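PDB 4PHR: putative glycosyltransferase (GalT1) from Streptococcus parasanguinis, which probably transfers sugars from nucleotide-sugar donors, this piece of the longer protein being its UDP-binding, GT-D-fold glycosyltransferase domain. Local coordinates for residues Leu18-Tyr23 against Lys71-Leu76; Glu137-Leu142 against Ile224-Ile229; Asp163-Ala168 against Leu202-Pro207. One frame throughout, in Å; residues are numbered along the deposited sequence.

Contact 1: Leu18-Tyr23 against Lys71-Leu76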
loop_
_atom_site.group_PDB
_atom_site.type_symbol
_atom_site.label_atom_id
_atom_site.label_comp_id
_atom_site.label_asym_id
_atom_site.label_seq_id
_atom_site.Cartn_x
_atom_site.Cartn_y
_atom_site.Cartn_z
ATOM N N LEU A 18 4.514 -11.834 -7.108
ATOM C CA LEU A 18 5.411 -11.794 -8.264
ATOM C C LEU A 18 4.649 -11.663 -9.568
ATOM O O LEU A 18 5.126 -11.049 -10.523
ATOM C CB LEU A 18 6.328 -13.014 -8.312
ATOM C CG LEU A 18 7.562 -12.918 -7.420
ATOM C CD1 LEU A 18 8.374 -14.195 -7.514
ATOM C CD2 LEU A 18 8.411 -11.693 -7.775
ATOM N N GLU A 19 3.460 -12.254 -9.602
ATOM C CA GLU A 19 2.606 -12.172 -10.775
ATOM C C GLU A 19 2.019 -10.770 -10.908
ATOM O O GLU A 19 1.907 -10.239 -12.013
ATOM C CB GLU A 19 1.496 -13.220 -10.693
ATOM C CG GLU A 19 2.002 -14.643 -10.456
ATOM C CD GLU A 19 3.009 -15.103 -11.501
ATOM O OE1 GLU A 19 3.919 -15.882 -11.142
ATOM O OE2 GLU A 19 2.886 -14.700 -12.676
ATOM N N SER A 20 1.647 -10.171 -9.776
ATOM C CA SER A 20 1.173 -8.785 -9.771
ATOM C C SER A 20 2.238 -7.849 -10.313
ATOM O O SER A 20 1.949 -6.950 -11.101
ATOM C CB SER A 20 0.770 -8.337 -8.364
ATOM O OG SER A 20 -0.493 -8.868 -8.028
ATOM N N LEU A 21 3.472 -8.068 -9.888
ATOM C CA LEU A 21 4.571 -7.220 -10.332
ATOM C C LEU A 21 4.821 -7.355 -11.835
ATOM O O LEU A 21 5.108 -6.367 -12.515
ATOM C CB LEU A 21 5.833 -7.521 -9.528
ATOM C CG LEU A 21 5.748 -7.015 -8.082
ATOM C CD1 LEU A 21 6.871 -7.590 -7.225
ATOM C CD2 LEU A 21 5.745 -5.480 -8.027
ATOM N N LYS A 22 4.698 -8.573 -12.363
ATOM C CA LYS A 22 4.877 -8.779 -13.800
ATOM C C LYS A 22 3.806 -8.016 -14.561
ATOM O O LYS A 22 4.074 -7.410 -15.597
ATOM C CB LYS A 22 4.814 -10.267 -14.161
ATOM C CG LYS A 22 6.019 -11.062 -13.699
ATOM C CD LYS A 22 5.763 -12.556 -13.809
ATOM C CE LYS A 22 6.977 -13.354 -13.373
ATOM N NZ LYS A 22 6.616 -14.758 -13.024
ATOM N N TYR A 23 2.589 -8.050 -14.032
ATOM C CA TYR A 23 1.477 -7.319 -14.618
ATOM C C TYR A 23 1.749 -5.814 -14.650
ATOM O O TYR A 23 1.554 -5.157 -15.667
ATOM C CB TYR A 23 0.198 -7.608 -13.831
ATOM C CG TYR A 23 -1.044 -6.945 -14.373
ATOM C CD1 TYR A 23 -1.239 -5.576 -14.252
ATOM C CD2 TYR A 23 -2.037 -7.695 -14.986
ATOM C CE1 TYR A 23 -2.379 -4.970 -14.730
ATOM C CE2 TYR A 23 -3.179 -7.102 -15.474
ATOM C CZ TYR A 23 -3.349 -5.741 -15.347
ATOM O OH TYR A 23 -4.489 -5.146 -15.827
ATOM N N LYS A 71 -4.075 0.212 -17.505
ATOM C CA LYS A 71 -3.837 1.484 -16.816
ATOM C C LYS A 71 -3.773 1.370 -15.298
ATOM O O LYS A 71 -3.087 2.159 -14.645
ATOM C CB LYS A 71 -4.916 2.508 -17.167
ATOM C CG LYS A 71 -4.974 2.903 -18.631
ATOM C CD LYS A 71 -5.616 4.274 -18.780
ATOM C CE LYS A 71 -6.018 4.562 -20.219
ATOM N NZ LYS A 71 -7.210 3.767 -20.632
ATOM N N LEU A 72 -4.498 0.405 -14.740
ATOM C CA LEU A 72 -4.654 0.319 -13.292
ATOM C C LEU A 72 -4.910 -1.107 -12.847
ATOM O O LEU A 72 -5.775 -1.796 -13.389
ATOM C CB LEU A 72 -5.815 1.201 -12.837
ATOM C CG LEU A 72 -6.172 1.137 -11.351
ATOM C CD1 LEU A 72 -5.085 1.800 -10.537
ATOM C CD2 LEU A 72 -7.516 1.805 -11.099
ATOM N N LEU A 73 -4.152 -1.549 -11.853
ATOM C CA LEU A 73 -4.379 -2.826 -11.202
ATOM C C LEU A 73 -5.023 -2.550 -9.848
ATOM O O LEU A 73 -4.460 -1.822 -9.019
ATOM C CB LEU A 73 -3.053 -3.563 -11.011
ATOM C CG LEU A 73 -3.098 -4.970 -10.409
ATOM C CD1 LEU A 73 -3.926 -5.909 -11.277
ATOM C CD2 LEU A 73 -1.685 -5.511 -10.217
ATOM N N VAL A 74 -6.207 -3.118 -9.637
ATOM C CA VAL A 74 -6.911 -3.009 -8.365
ATOM C C VAL A 74 -6.612 -4.265 -7.555
ATOM O O VAL A 74 -6.779 -5.374 -8.061
ATOM C CB VAL A 74 -8.432 -2.855 -8.579
ATOM C CG1 VAL A 74 -9.162 -2.812 -7.237
ATOM C CG2 VAL A 74 -8.736 -1.600 -9.402
ATOM N N CYS A 75 -6.172 -4.091 -6.306
ATOM C CA CYS A 75 -5.644 -5.208 -5.518
ATOM C C CYS A 75 -6.480 -5.507 -4.282
ATOM O O CYS A 75 -7.053 -4.599 -3.682
ATOM C CB CYS A 75 -4.207 -4.915 -5.071
ATOM S SG CYS A 75 -3.071 -4.572 -6.417
ATOM N N LEU A 76 -6.514 -6.788 -3.902
ATOM C CA LEU A 76 -7.156 -7.248 -2.671
ATOM C C LEU A 76 -6.168 -8.070 -1.853
ATOM O O LEU A 76 -5.159 -8.540 -2.378
ATOM C CB LEU A 76 -8.333 -8.156 -3.011
ATOM C CG LEU A 76 -9.710 -7.517 -3.173
ATOM C CD1 LEU A 76 -9.664 -6.142 -3.767
ATOM C CD2 LEU A 76 -10.630 -8.456 -3.968
#
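L73 lays its CD1 methyl over one face of the Y23 ring. The methyl stands 4.0 Å from the ring centroid and 14° off the ring normal, a CH-pi contact displaced toward the rim; the nearest ring carbon is Y23 CE1, 3.9 Å from L73 CD1. L73 CD2 turns to S20, 4.0 Å from the carbonyl oxygen S20 O and close to S20 CB, and also brushes Y23 CD1. One forked side chain thus sits against two helix residues three positions apart.

With its CG anti to the backbone N (chi1 -178°), Y23 extends the ring from the helix toward the strand. The far end is held by a hydrogen bond between Y23 OH and D69 O, just ahead of the strand, which helps fix where the ring lies over L73. S20 is buried, yet its hydroxyl has partners in L15 O and S116 N, so this polar atom is satisfied beside an apolar contact.

Helix 17-27 runs nearly antiparallel to strand 72-76: the axes of the two short segments run at 160° to each other and come no closer than 10.3 Å. That strand is the middle one of a parallel three-stranded sheet, between 30-33 and 115-116, and L73 pairs through its backbone with S30 and V32. L18 and L21 pack the helix in turn against helix 132-140.

Contact 2: Glu137-Leu142 against Ile224-Ile229. With UDP (uridine-5'-diphosphate), chain B.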
loop_
_atom_site.group_PDB
_atom_site.type_symbol
_atom_site.label_atom_id
_atom_site.label_comp_id
_atom_site.label_asym_id
_atom_site.label_seq_id
_atom_site.Cartn_x
_atom_site.Cartn_y
_atom_site.Cartn_z
ATOM N N GLU A 137 13.622 -7.655 -5.012
ATOM C CA GLU A 137 14.364 -7.376 -6.233
ATOM C C GLU A 137 13.413 -7.001 -7.363
ATOM O O GLU A 137 13.684 -6.080 -8.133
ATOM C CB GLU A 137 15.241 -8.566 -6.634
ATOM C CG GLU A 137 16.349 -8.897 -5.641
ATOM C CD GLU A 137 17.487 -7.888 -5.655
ATOM O OE1 GLU A 137 17.219 -6.670 -5.556
ATOM O OE2 GLU A 137 18.656 -8.318 -5.765
ATOM N N SER A 138 12.283 -7.698 -7.455
ATOM C CA SER A 138 11.306 -7.374 -8.485
ATOM C C SER A 138 10.659 -6.015 -8.239
ATOM O O SER A 138 10.456 -5.238 -9.170
ATOM C CB SER A 138 10.243 -8.464 -8.606
ATOM O OG SER A 138 9.310 -8.139 -9.620
ATOM N N LEU A 139 10.349 -5.728 -6.980
ATOM C CA LEU A 139 9.826 -4.417 -6.617
ATOM C C LEU A 139 10.788 -3.301 -7.034
ATOM O O LEU A 139 10.374 -2.317 -7.638
ATOM C CB LEU A 139 9.565 -4.338 -5.111
ATOM C CG LEU A 139 8.223 -4.889 -4.630
ATOM C CD1 LEU A 139 8.265 -5.178 -3.135
ATOM C CD2 LEU A 139 7.100 -3.919 -4.969
ATOM N N LYS A 140 12.072 -3.459 -6.713
ATOM C CA LYS A 140 13.059 -2.413 -6.982
ATOM C C LYS A 140 13.155 -2.101 -8.474
ATOM O O LYS A 140 13.459 -0.974 -8.859
ATOM C CB LYS A 140 14.429 -2.809 -6.431
ATOM C CG LYS A 140 14.541 -2.708 -4.912
ATOM C CD LYS A 140 15.844 -3.334 -4.417
ATOM C CE LYS A 140 15.971 -3.215 -2.908
ATOM N NZ LYS A 140 17.237 -3.818 -2.398
ATOM N N GLU A 141 12.883 -3.096 -9.312
ATOM C CA GLU A 141 12.921 -2.876 -10.751
ATOM C C GLU A 141 11.862 -1.875 -11.211
ATOM O O GLU A 141 11.977 -1.297 -12.291
ATOM C CB GLU A 141 12.807 -4.197 -11.524
ATOM C CG GLU A 141 14.019 -5.110 -11.368
ATOM C CD GLU A 141 15.323 -4.454 -11.808
ATOM O OE1 GLU A 141 15.295 -3.623 -12.741
ATOM O OE2 GLU A 141 16.380 -4.766 -11.217
ATOM N N LEU A 142 10.842 -1.651 -10.384
ATOM C CA LEU A 142 9.827 -0.655 -10.705
ATOM C C LEU A 142 10.411 0.752 -10.770
ATOM O O LEU A 142 9.968 1.574 -11.568
ATOM C CB LEU A 142 8.671 -0.692 -9.695
ATOM C CG LEU A 142 7.805 -1.954 -9.685
ATOM C CD1 LEU A 142 6.773 -1.881 -8.573
ATOM C CD2 LEU A 142 7.125 -2.135 -11.026
ATOM N N ILE A 224 1.758 4.407 -7.981
ATOM C CA ILE A 224 1.769 3.106 -7.331
ATOM C C ILE A 224 1.617 3.241 -5.821
ATOM O O ILE A 224 2.445 3.845 -5.148
ATOM C CB ILE A 224 3.069 2.331 -7.656
ATOM C CG1 ILE A 224 3.274 2.236 -9.177
ATOM C CG2 ILE A 224 3.058 0.942 -7.029
ATOM C CD1 ILE A 224 4.555 1.520 -9.569
ATOM N N ASP A 225 0.546 2.666 -5.306
ATOM C CA ASP A 225 0.254 2.647 -3.874
ATOM C C ASP A 225 1.146 1.590 -3.214
ATOM O O ASP A 225 0.925 0.389 -3.410
ATOM C CB ASP A 225 -1.229 2.275 -3.745
ATOM C CG ASP A 225 -1.663 1.976 -2.332
ATOM O OD1 ASP A 225 -0.881 2.187 -1.377
ATOM O OD2 ASP A 225 -2.836 1.549 -2.186
ATOM N N LEU A 226 2.159 2.028 -2.459
ATOM C CA LEU A 226 3.121 1.101 -1.850
ATOM C C LEU A 226 3.049 0.979 -0.324
ATOM O O LEU A 226 3.817 0.220 0.267
ATOM C CB LEU A 226 4.556 1.447 -2.258
ATOM C CG LEU A 226 4.958 1.136 -3.707
ATOM C CD1 LEU A 226 6.399 1.566 -3.969
ATOM C CD2 LEU A 226 4.759 -0.346 -4.003
ATOM N N GLY A 227 2.156 1.734 0.312
ATOM C CA GLY A 227 1.840 1.527 1.717
ATOM C C GLY A 227 3.036 1.337 2.633
ATOM O O GLY A 227 3.911 2.196 2.711
ATOM N N HIS A 228 3.062 0.198 3.324
ATOM C CA HIS A 228 4.054 -0.096 4.371
ATOM C C HIS A 228 5.333 -0.780 3.871
ATOM O O HIS A 228 6.035 -1.452 4.646
ATOM C CB HIS A 228 3.404 -0.924 5.486
ATOM C CG HIS A 228 2.671 -0.100 6.500
ATOM N ND1 HIS A 228 1.352 -0.322 6.830
ATOM C CD2 HIS A 228 3.086 0.929 7.275
ATOM C CE1 HIS A 228 0.986 0.534 7.770
ATOM N NE2 HIS A 228 2.021 1.302 8.061
ATOM N N ILE A 229 5.648 -0.622 2.589
ATOM C CA ILE A 229 6.810 -1.308 2.024
ATOM C C ILE A 229 8.094 -1.052 2.830
ATOM O O ILE A 229 8.924 -1.947 2.994
ATOM C CB ILE A 229 7.034 -0.958 0.520
ATOM C CG1 ILE A 229 8.115 -1.860 -0.073
ATOM C CG2 ILE A 229 7.360 0.522 0.333
ATOM C CD1 ILE A 229 7.745 -3.326 -0.024
HETATM N N1 UDP B . -0.118 7.204 6.305
HETATM C C2 UDP B . 0.081 8.562 6.370
HETATM N N3 UDP B . -0.988 9.400 6.578
HETATM C C4 UDP B . -2.258 8.894 6.715
HETATM C C5 UDP B . -2.466 7.517 6.645
HETATM C C6 UDP B . -1.351 6.688 6.582
HETATM O O2 UDP B . 1.213 9.034 6.272
HETATM O O4 UDP B . -3.190 9.691 6.872
HETATM C "C1'" UDP B . 1.030 6.336 6.000
HETATM C "C2'" UDP B . 1.661 5.520 7.096
HETATM O "O2'" UDP B . 2.550 6.311 7.857
HETATM C "C3'" UDP B . 2.383 4.469 6.282
HETATM C "C4'" UDP B . 1.454 4.259 5.098
HETATM O "O4'" UDP B . 0.553 5.370 5.085
HETATM O "O3'" UDP B . 3.607 4.984 5.805
HETATM C "C5'" UDP B . 0.688 2.946 5.199
HETATM O "O5'" UDP B . -0.213 2.860 4.102
HETATM P PA UDP B . -1.214 1.614 3.911
HETATM O O1A UDP B . -2.201 1.602 5.007
HETATM O O2A UDP B . -1.757 1.734 2.536
HETATM O O3A UDP B . -0.202 0.360 4.081
HETATM P PB UDP B . -0.381 -1.247 3.879
HETATM O O1B UDP B . -0.437 -1.819 5.255
HETATM O O2B UDP B . 0.855 -1.641 3.163
HETATM O O3B UDP B . -1.642 -1.506 3.114
#
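L139 and I229 meet tip to tip, CD1 to CD1 at 3.7 Å, and what makes this ordinary packing unusual is that the very next residue back from I229 grips the diphosphate of UDP. The contact itself is wholly apolar. L139 CD2 also lies 4.4 Å from L226 CD2, and farther along L142 and I224 pass at a slant, with L142 CD1 4.2 Å from I224 CD1. I229 sends CG1 anti to its backbone N (chi1 -171°), which carries CD1 out toward the leucine.

Between L226 and I229 the chain makes a type II' beta turn, closed by a hydrogen bond from I229 N to L226 O. G227 takes a positive phi there, and its CA passes 3.3 Å from O3A of UDP, the oxygen bridging the phosphates. H228 then holds the beta phosphate twice: its backbone N donates to O2B at 2.9 Å, nearly straight at 165°, and its ND1 donates to O1B at 2.8 Å. O1B lies in the plane of the imidazole at its edge, whereas C5' of UDP stands 3.5 Å above the ring centre. On the remaining nitrogen, a hydrogen bond links H228 NE2 with H250 NE2, which probably helps fix the ring's rotation. D225 forms salt bridges with R33 and K210, both of which also bind UDP.

H228 is the N-cap of helix 229-238, so the N-H reaching O2B belongs to a helix start and ND1 adds a second donor. Such surroundings would probably stabilise the phosphate's negative charge, consistent with UDP as the leaving group in sugar transfer.

Contact 3: Asp163-Ala168 against Leu202-Pro207; sequences DLFVAA and LVMLGP. With UDP (uridine-5'-diphosphate), chain B.
F165 makes a small, buried, apolar contact with L202 and M204, joining the loop between strands 147-153 and 170-176 to strand 200-204 of the five-stranded parallel sheet. The end of the ring does the touching: F165 CE1 is 3.6 Å from L202 CD1, and F165 CZ is 3.9 Å from M204 CE. Both methyls meet the ring at a slant, the phenyl reaching in from the loop and L202 and M204 from the strand. L202 and M204, two apart on the strand, point to the same side of the sheet. A bend in the methionine at chi2 (76°) helps turn CE toward the phenyl ring.

The ring is held in place by its surroundings. L164 CG stands 4.1 Å above the centre of one F165 face, W143 packs against the ring edge-to-face, and W143 NE1 is hydrogen-bonded to L164 O.

Beyond M204 the chain enters the UDP site. L205 CD1 lies 3.5 Å from O2 of the uracil, and G206, with positive phi, donates its backbone N to O5' at 3.2 Å; that bond is bent, with an angle of 142° at the hydrogen. G206 N lies still closer, 3.0 Å, to the ribose O4'. Helix 206-218 follows. A nucleotide held at the carboxyl end of a strand in a parallel alpha/beta sheet, where the chain turns into a helix, is common in nucleotide-binding proteins, here within the GT-D fold.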
loop_
_atom_site.group_PDB
_atom_site.type_symbol
_atom_site.label_atom_id
_atom_site.label_comp_id
_atom_site.label_asym_id
_atom_site.label_seq_id
_atom_site.Cartn_x
_atom_site.Cartn_y
_atom_site.Cartn_z
ATOM N N ASP A 163 18.665 1.204 1.705
ATOM C CA ASP A 163 18.979 1.302 0.276
ATOM C C ASP A 163 17.808 0.967 -0.650
ATOM O O ASP A 163 18.000 0.699 -1.834
ATOM C CB ASP A 163 20.213 0.455 -0.080
ATOM C CG ASP A 163 19.979 -1.036 0.094
ATOM O OD1 ASP A 163 18.847 -1.433 0.434
ATOM O OD2 ASP A 163 20.927 -1.818 -0.134
ATOM N N LEU A 164 16.588 1.005 -0.125
ATOM C CA LEU A 164 15.424 0.621 -0.925
ATOM C C LEU A 164 15.336 1.350 -2.275
ATOM O O LEU A 164 15.075 0.731 -3.308
ATOM C CB LEU A 164 14.140 0.835 -0.128
ATOM C CG LEU A 164 12.827 0.401 -0.784
ATOM C CD1 LEU A 164 12.849 -1.092 -1.122
ATOM C CD2 LEU A 164 11.680 0.733 0.146
ATOM N N PHE A 165 15.561 2.660 -2.264
ATOM C CA PHE A 165 15.441 3.468 -3.476
ATOM C C PHE A 165 16.783 3.935 -4.043
ATOM O O PHE A 165 16.828 4.905 -4.800
ATOM C CB PHE A 165 14.555 4.699 -3.212
ATOM C CG PHE A 165 13.160 4.362 -2.757
ATOM C CD1 PHE A 165 12.317 3.631 -3.564
ATOM C CD2 PHE A 165 12.698 4.787 -1.531
ATOM C CE1 PHE A 165 11.040 3.312 -3.151
ATOM C CE2 PHE A 165 11.408 4.482 -1.109
ATOM C CZ PHE A 165 10.582 3.745 -1.920
ATOM N N VAL A 166 17.869 3.246 -3.711
ATOM C CA VAL A 166 19.196 3.736 -4.094
ATOM C C VAL A 166 19.369 3.887 -5.609
ATOM O O VAL A 166 20.090 4.774 -6.076
ATOM C CB VAL A 166 20.338 2.868 -3.497
ATOM C CG1 VAL A 166 20.406 1.504 -4.167
ATOM C CG2 VAL A 166 21.670 3.591 -3.632
ATOM N N ALA A 167 18.700 3.032 -6.375
ATOM C CA ALA A 167 18.890 3.031 -7.823
ATOM C C ALA A 167 17.926 3.962 -8.569
ATOM O O ALA A 167 17.978 4.072 -9.791
ATOM C CB ALA A 167 18.833 1.613 -8.375
ATOM N N ALA A 168 17.047 4.635 -7.833
ATOM C CA ALA A 168 16.236 5.688 -8.423
ATOM C C ALA A 168 17.149 6.839 -8.838
ATOM O O ALA A 168 18.103 7.169 -8.130
ATOM C CB ALA A 168 15.196 6.169 -7.433
ATOM N N LEU A 202 5.018 7.346 -6.313
ATOM C CA LEU A 202 4.845 6.282 -5.326
ATOM C C LEU A 202 4.113 6.898 -4.154
ATOM O O LEU A 202 4.470 7.991 -3.710
ATOM C CB LEU A 202 6.197 5.751 -4.843
ATOM C CG LEU A 202 7.168 5.252 -5.920
ATOM C CD1 LEU A 202 8.446 4.697 -5.283
ATOM C CD2 LEU A 202 6.507 4.220 -6.827
ATOM N N VAL A 203 3.088 6.215 -3.654
ATOM C CA VAL A 203 2.263 6.796 -2.608
ATOM C C VAL A 203 2.195 5.864 -1.404
ATOM O O VAL A 203 1.879 4.682 -1.546
ATOM C CB VAL A 203 0.830 7.086 -3.117
ATOM C CG1 VAL A 203 0.067 7.902 -2.085
ATOM C CG2 VAL A 203 0.876 7.810 -4.458
ATOM N N MET A 204 2.479 6.416 -0.222
ATOM C CA MET A 204 2.434 5.678 1.036
ATOM C C MET A 204 1.601 6.526 1.992
ATOM O O MET A 204 2.132 7.364 2.719
ATOM C CB MET A 204 3.845 5.431 1.595
ATOM C CG MET A 204 4.749 4.595 0.683
ATOM S SD MET A 204 5.398 5.523 -0.739
ATOM C CE MET A 204 6.947 4.679 -1.045
ATOM N N LEU A 205 0.284 6.327 1.970
ATOM C CA LEU A 205 -0.603 7.303 2.591
ATOM C C LEU A 205 -1.966 6.720 2.971
ATOM O O LEU A 205 -2.987 7.400 2.888
ATOM C CB LEU A 205 -0.765 8.545 1.691
ATOM C CG LEU A 205 -1.036 9.863 2.426
ATOM C CD1 LEU A 205 0.210 10.356 3.169
ATOM C CD2 LEU A 205 -1.537 10.931 1.456
ATOM N N GLY A 206 -1.975 5.471 3.416
ATOM C CA GLY A 206 -3.201 4.881 3.917
ATOM C C GLY A 206 -4.345 4.981 2.923
ATOM O O GLY A 206 -4.127 4.842 1.714
ATOM N N PRO A 207 -5.581 5.191 3.420
ATOM C CA PRO A 207 -6.730 5.203 2.502
ATOM C C PRO A 207 -6.690 6.363 1.514
ATOM O O PRO A 207 -7.201 6.241 0.392
ATOM C CB PRO A 207 -7.941 5.335 3.438
ATOM C CG PRO A 207 -7.381 5.836 4.715
ATOM C CD PRO A 207 -5.991 5.305 4.828
HETATM N N1 UDP B . -0.118 7.204 6.305
HETATM C C2 UDP B . 0.081 8.562 6.370
HETATM N N3 UDP B . -0.988 9.400 6.578
HETATM C C4 UDP B . -2.258 8.894 6.715
HETATM C C5 UDP B . -2.466 7.517 6.645
HETATM C C6 UDP B . -1.351 6.688 6.582
HETATM O O2 UDP B . 1.213 9.034 6.272
HETATM O O4 UDP B . -3.190 9.691 6.872
HETATM C "C1'" UDP B . 1.030 6.336 6.000
HETATM C "C2'" UDP B . 1.661 5.520 7.096
HETATM O "O2'" UDP B . 2.550 6.311 7.857
HETATM C "C3'" UDP B . 2.383 4.469 6.282
HETATM C "C4'" UDP B . 1.454 4.259 5.098
HETATM O "O4'" UDP B . 0.553 5.370 5.085
HETATM O "O3'" UDP B . 3.607 4.984 5.805
HETATM C "C5'" UDP B . 0.688 2.946 5.199
HETATM O "O5'" UDP B . -0.213 2.860 4.102
HETATM P PA UDP B . -1.214 1.614 3.911
HETATM O O1A UDP B . -2.201 1.602 5.007
HETATM O O2A UDP B . -1.757 1.734 2.536
HETATM O O3A UDP B . -0.202 0.360 4.081
HETATM P PB UDP B . -0.381 -1.247 3.879
HETATM O O1B UDP B . -0.437 -1.819 5.255
HETATM O O2B UDP B . 0.855 -1.641 3.163
HETATM O O3B UDP B . -1.642 -1.506 3.114
#

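How the contacts relate
Contacts 2 and 3 are close neighbours, their centres 7 Å apart, and they share the five-stranded sheet: backbone hydrogen bonds join V203 O to L226 N (2.8 Å) and V203 N to I224 O (2.9 Å). From these adjacent strand ends they hold different parts of UDP, contact 2 the beta phosphate and contact 3 the nucleoside side. Contact 1 belongs to the other, three-stranded sheet and is linked to contact 2 through L21, whose CD2 lies 3.7 Å from L139 CD2. It stays back from the ligand, with the S20 side chain about 13 Å from UDP, and its centre is about 17 Å from that of contact 3.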